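PDB 1FKM: GTPase-activating protein GYP1 from Saccharomyces cerevisiae, which acts as a GTPase-activating protein for Ypt/Rab GTPases, chiefly Ypt1 and Ypt7, supplying an arginine and a glutamine finger in trans to speed GTP hydrolysis. Local coordinates for residues I29-I34 and E374-Q379; R96-P99 and L103-F106. All blocks are in the same frame, centred on the assembly; numbering follows the deposited sequence.

Overall arrangement
Both contacts belong to the all-helical Ypt/Rab-GAP (TBC) domain of Gyp1p, and they lie on opposite sides of the chain's centre, with their own centres 30 Å apart and nearest atoms about 17 Å apart. Contact 1 spans nearly the whole chain: it brings the turn after helix 23-30 to helix 365-382, the last helix in the model. Contact 2 is local and nested within that long loop, folding the connection between helices 83-93 and 107-123 back on itself. It includes R96, the arginine finger, and the side chain of T97 is about 8 Å from that of Q131, the glutamine finger. The catalytic end of the domain is thus remote from the place where an early turn meets the last modelled helix.

Contact 1: I29-I34 and E374-Q379; sequences ISWNGI and EAFIWQ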
loop_
_atom_site.group_PDB
_atom_site.type_symbol
_atom_site.label_atom_id
_atom_site.label_comp_id
_atom_site.label_asym_id
_atom_site.label_seq_id
_atom_site.Cartn_x
_atom_site.Cartn_y
_atom_site.Cartn_z
ATOM N N ILE A 29 -4.734 18.990 0.171
ATOM C CA ILE A 29 -3.369 19.205 -0.276
ATOM C C ILE A 29 -2.603 17.903 -0.488
ATOM O O ILE A 29 -1.791 17.807 -1.408
ATOM C CB ILE A 29 -2.587 20.111 0.720
ATOM C CG1 ILE A 29 -1.217 20.461 0.133
ATOM C CG2 ILE A 29 -2.437 19.414 2.069
ATOM C CD1 ILE A 29 -0.456 21.517 0.924
ATOM N N SER A 30 -2.873 16.899 0.343
ATOM C CA SER A 30 -2.182 15.613 0.241
ATOM C C SER A 30 -2.461 14.862 -1.053
ATOM O O SER A 30 -1.644 14.054 -1.484
ATOM C CB SER A 30 -2.547 14.709 1.424
ATOM O OG SER A 30 -2.095 15.252 2.653
ATOM N N TRP A 31 -3.611 15.127 -1.668
ATOM C CA TRP A 31 -3.989 14.454 -2.908
ATOM C C TRP A 31 -2.906 14.642 -3.963
ATOM O O TRP A 31 -2.633 13.742 -4.767
ATOM C CB TRP A 31 -5.309 15.031 -3.440
ATOM C CG TRP A 31 -6.180 14.044 -4.175
ATOM C CD1 TRP A 31 -7.247 13.356 -3.667
ATOM C CD2 TRP A 31 -6.050 13.624 -5.545
ATOM N NE1 TRP A 31 -7.787 12.539 -4.631
ATOM C CE2 TRP A 31 -7.074 12.685 -5.790
ATOM C CE3 TRP A 31 -5.169 13.950 -6.584
ATOM C CZ2 TRP A 31 -7.243 12.065 -7.037
ATOM C CZ3 TRP A 31 -5.336 13.330 -7.825
ATOM C CH2 TRP A 31 -6.367 12.400 -8.036
ATOM N N ASN A 32 -2.277 15.814 -3.941
ATOM C CA ASN A 32 -1.246 16.147 -4.915
ATOM C C ASN A 32 0.172 15.790 -4.492
ATOM O O ASN A 32 1.128 16.266 -5.094
ATOM C CB ASN A 32 -1.320 17.640 -5.248
ATOM C CG ASN A 32 -2.713 18.068 -5.666
ATOM O OD1 ASN A 32 -3.326 17.454 -6.539
ATOM N ND2 ASN A 32 -3.223 19.122 -5.042
ATOM N N GLY A 33 0.307 14.961 -3.460
ATOM C CA GLY A 33 1.629 14.564 -3.012
ATOM C C GLY A 33 2.008 15.121 -1.655
ATOM O O GLY A 33 1.731 16.280 -1.338
ATOM N N ILE A 34 2.662 14.291 -0.853
ATOM C CA ILE A 34 3.077 14.684 0.484
ATOM C C ILE A 34 4.598 14.729 0.589
ATOM O O ILE A 34 5.274 13.764 0.224
ATOM C CB ILE A 34 2.547 13.674 1.533
ATOM C CG1 ILE A 34 1.018 13.593 1.444
ATOM C CG2 ILE A 34 2.984 14.094 2.934
ATOM C CD1 ILE A 34 0.421 12.355 2.131
ATOM N N GLU A 374 -6.356 11.196 -14.185
ATOM C CA GLU A 374 -7.235 10.598 -15.181
ATOM C C GLU A 374 -8.222 9.642 -14.509
ATOM O O GLU A 374 -9.429 9.702 -14.752
ATOM C CB GLU A 374 -6.399 9.860 -16.234
ATOM C CG GLU A 374 -7.210 9.191 -17.331
ATOM C CD GLU A 374 -6.351 8.784 -18.521
ATOM O OE1 GLU A 374 -5.316 8.120 -18.307
ATOM O OE2 GLU A 374 -6.716 9.127 -19.670
ATOM N N ALA A 375 -7.713 8.765 -13.651
ATOM C CA ALA A 375 -8.577 7.823 -12.947
ATOM C C ALA A 375 -9.625 8.569 -12.125
ATOM O O ALA A 375 -10.762 8.109 -11.987
ATOM C CB ALA A 375 -7.742 6.916 -12.026
ATOM N N PHE A 376 -9.241 9.706 -11.553
ATOM C CA PHE A 376 -10.182 10.484 -10.749
ATOM C C PHE A 376 -11.320 11.025 -11.608
ATOM O O PHE A 376 -12.486 10.986 -11.215
ATOM C CB PHE A 376 -9.485 11.657 -10.060
ATOM C CG PHE A 376 -10.427 12.531 -9.276
ATOM C CD1 PHE A 376 -10.984 12.081 -8.080
ATOM C CD2 PHE A 376 -10.808 13.779 -9.764
ATOM C CE1 PHE A 376 -11.906 12.856 -7.382
ATOM C CE2 PHE A 376 -11.733 14.564 -9.073
ATOM C CZ PHE A 376 -12.283 14.098 -7.878
ATOM N N ILE A 377 -10.972 11.545 -12.777
ATOM C CA ILE A 377 -11.977 12.075 -13.693
ATOM C C ILE A 377 -12.902 10.954 -14.155
ATOM O O ILE A 377 -14.117 11.127 -14.178
ATOM C CB ILE A 377 -11.311 12.745 -14.923
ATOM C CG1 ILE A 377 -10.660 14.059 -14.489
ATOM C CG2 ILE A 377 -12.340 12.978 -16.031
ATOM C CD1 ILE A 377 -9.702 14.648 -15.500
ATOM N N TRP A 378 -12.339 9.800 -14.513
ATOM C CA TRP A 378 -13.166 8.684 -14.971
ATOM C C TRP A 378 -14.136 8.245 -13.880
ATOM O O TRP A 378 -15.324 8.005 -14.136
ATOM C CB TRP A 378 -12.291 7.497 -15.389
ATOM C CG TRP A 378 -11.488 7.753 -16.619
ATOM C CD1 TRP A 378 -11.317 8.952 -17.258
ATOM C CD2 TRP A 378 -10.723 6.794 -17.355
ATOM N NE1 TRP A 378 -10.491 8.795 -18.346
ATOM C CE2 TRP A 378 -10.112 7.480 -18.429
ATOM C CE3 TRP A 378 -10.494 5.418 -17.213
ATOM C CZ2 TRP A 378 -9.284 6.837 -19.355
ATOM C CZ3 TRP A 378 -9.669 4.777 -18.138
ATOM C CH2 TRP A 378 -9.077 5.487 -19.192
ATOM N N GLN A 379 -13.622 8.140 -12.660
ATOM C CA GLN A 379 -14.450 7.741 -11.535
ATOM C C GLN A 379 -15.564 8.758 -11.284
ATOM O O GLN A 379 -16.698 8.382 -10.995
ATOM C CB GLN A 379 -13.596 7.593 -10.269
ATOM C CG GLN A 379 -14.416 7.466 -8.989
ATOM C CD GLN A 379 -13.552 7.402 -7.744
ATOM O OE1 GLN A 379 -13.159 6.325 -7.310
ATOM N NE2 GLN A 379 -13.237 8.562 -7.177
#
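W31 reaches out from the turn after helix 23-30 and brings the six-membered ring of its indole obliquely against F376 on helix 365-382. These two residues make the whole contact, which buries a modest 85 Å². The closest approach is between W31 CZ2 and the methylene CB of F376, at 3.8 Å; CH2 of the indole touches the same carbon, while CZ2 also meets CG and CD1 of the phenyl ring. The aromatic planes are inclined at 74°, with 5.5 Å between the centroid of the six-membered indole ring and that of F376, a pairing held by van der Waals contact alone. The backbones stay well apart, 10.8 Å from W31 CA to F376 CA, and the two large aromatic side chains span the gap. F376 contributes by holding CG anti to its backbone N (chi1 177°), which carries the phenyl ring beside the indole. In the helical TBC fold of this Rab-GAP domain, the contact joins an early turn to the last modelled helix at the surface, far from the arginine and glutamine fingers. The turn is type I, running from S30 to G33 and closed by G33 N to S30 O at 2.9 Å; G33, with phi 111°, adopts a backbone conformation that glycine accommodates readily. Tryptophan also suits its place because the indole carries a donor: W31 NE1 bonds to E260 OE1 of helix 247-261, while Q379 NE2, nearly one helical turn beyond F376, bonds to OE2 of the same carboxylate.

Contact 2: R96-P99 and L103-F106; sequences RTNP and LYQF
N98 lies over one face of the Y104 ring, its ND2 3.5 Å above the plane and centred on it. The overlap lies within the loop between helices 83-93 and 107-123 of the TBC domain, where the chain turns back on itself; this loop carries the arginine finger R96. The N98 amide is tilted 62° from the ring plane, and N98 CB comes to 3.5 Å from Y104 CD2. N98 keeps CG beside its backbone N (chi1 -67°), which swings the amide over the ring. Tyrosine offers a broad face here and a polar end beyond it: Y104 OH bonds to E142 of helix 133-145, and N98 ND2 has a weak bond to T138 of the same helix. T97, next to the finger, presents its carbonyl to Y104, and T97 O lies 3.5 Å from Y104 CB, while the threonine hydroxyl bonds to N134 and the carbonyl of D93. The CB of R96 leaves the backbone away from 103-106, and its guanidinium makes a salt bridge with D93. At the exposed side, Q105 bends at chi2 (86°), bringing its amide back to the loop, where Q105 NE2 makes a weak 3.4 Å bond to N98 O. A water completes the bridge, accepting from Q105 NE2 at 2.9 Å and donating to T97 O at 2.6 Å.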
loop_
_atom_site.group_PDB
_atom_site.type_symbol
_atom_site.label_atom_id
_atom_site.label_comp_id
_atom_site.label_asym_id
_atom_site.label_seq_id
_atom_site.Cartn_x
_atom_site.Cartn_y
_atom_site.Cartn_z
ATOM N N ARG A 96 11.486 -13.768 0.840
ATOM C CA ARG A 96 11.305 -13.593 -0.597
ATOM C C ARG A 96 10.541 -12.328 -1.005
ATOM O O ARG A 96 10.228 -12.145 -2.183
ATOM C CB ARG A 96 10.598 -14.825 -1.173
ATOM C CG ARG A 96 11.268 -16.150 -0.814
ATOM C CD ARG A 96 10.644 -17.319 -1.569
ATOM N NE ARG A 96 9.237 -17.521 -1.229
ATOM C CZ ARG A 96 8.429 -18.365 -1.867
ATOM N NH1 ARG A 96 8.888 -19.086 -2.881
ATOM N NH2 ARG A 96 7.162 -18.486 -1.492
ATOM N N THR A 97 10.249 -11.458 -0.041
ATOM C CA THR A 97 9.526 -10.213 -0.312
ATOM C C THR A 97 10.486 -9.095 -0.733
ATOM O O THR A 97 11.530 -8.908 -0.115
ATOM C CB THR A 97 8.736 -9.753 0.937
ATOM O OG1 THR A 97 7.760 -10.746 1.270
ATOM C CG2 THR A 97 8.031 -8.431 0.676
ATOM N N ASN A 98 10.118 -8.357 -1.780
ATOM C CA ASN A 98 10.950 -7.265 -2.306
ATOM C C ASN A 98 12.418 -7.668 -2.410
ATOM O O ASN A 98 13.292 -7.023 -1.830
ATOM C CB ASN A 98 10.843 -6.015 -1.424
ATOM C CG ASN A 98 9.469 -5.383 -1.471
ATOM O OD1 ASN A 98 8.854 -5.286 -2.531
ATOM N ND2 ASN A 98 8.984 -4.931 -0.318
ATOM N N PRO A 99 12.712 -8.738 -3.165
ATOM C CA PRO A 99 14.101 -9.191 -3.313
ATOM C C PRO A 99 15.019 -8.172 -3.985
ATOM O O PRO A 99 16.243 -8.275 -3.892
ATOM C CB PRO A 99 13.957 -10.478 -4.123
ATOM C CG PRO A 99 12.729 -10.215 -4.951
ATOM C CD PRO A 99 11.794 -9.576 -3.958
ATOM N N LEU A 103 16.897 -3.421 1.956
ATOM C CA LEU A 103 16.248 -3.317 3.256
ATOM C C LEU A 103 15.575 -4.618 3.693
ATOM O O LEU A 103 15.674 -5.022 4.851
ATOM C CB LEU A 103 15.191 -2.203 3.217
ATOM C CG LEU A 103 14.355 -2.005 4.485
ATOM C CD1 LEU A 103 15.249 -1.452 5.592
ATOM C CD2 LEU A 103 13.197 -1.044 4.205
ATOM N N TYR A 104 14.912 -5.284 2.755
ATOM C CA TYR A 104 14.177 -6.488 3.087
ATOM C C TYR A 104 14.961 -7.764 3.323
ATOM O O TYR A 104 14.384 -8.779 3.701
ATOM C CB TYR A 104 13.046 -6.683 2.063
ATOM C CG TYR A 104 12.114 -5.482 2.075
ATOM C CD1 TYR A 104 11.088 -5.389 3.014
ATOM C CD2 TYR A 104 12.351 -4.374 1.250
ATOM C CE1 TYR A 104 10.331 -4.220 3.150
ATOM C CE2 TYR A 104 11.598 -3.203 1.374
ATOM C CZ TYR A 104 10.593 -3.132 2.333
ATOM O OH TYR A 104 9.883 -1.961 2.504
ATOM N N GLN A 105 16.278 -7.720 3.143
ATOM C CA GLN A 105 17.075 -8.905 3.408
ATOM C C GLN A 105 17.690 -8.837 4.800
ATOM O O GLN A 105 18.224 -9.824 5.292
ATOM C CB GLN A 105 18.172 -9.092 2.357
ATOM C CG GLN A 105 17.652 -9.584 1.015
ATOM C CD GLN A 105 17.178 -8.458 0.120
ATOM O OE1 GLN A 105 17.979 -7.647 -0.338
ATOM N NE2 GLN A 105 15.873 -8.402 -0.135
ATOM N N PHE A 106 17.615 -7.671 5.439
ATOM C CA PHE A 106 18.159 -7.533 6.784
ATOM C C PHE A 106 17.320 -8.385 7.727
ATOM O O PHE A 106 16.093 -8.392 7.636
ATOM C CB PHE A 106 18.126 -6.071 7.231
ATOM C CG PHE A 106 19.115 -5.197 6.513
ATOM C CD1 PHE A 106 20.469 -5.532 6.487
ATOM C CD2 PHE A 106 18.699 -4.036 5.867
ATOM C CE1 PHE A 106 21.395 -4.721 5.824
ATOM C CE2 PHE A 106 19.610 -3.222 5.204
ATOM C CZ PHE A 106 20.964 -3.565 5.181
HETATM O O HOH W 1 13.682 -10.128 0.545
#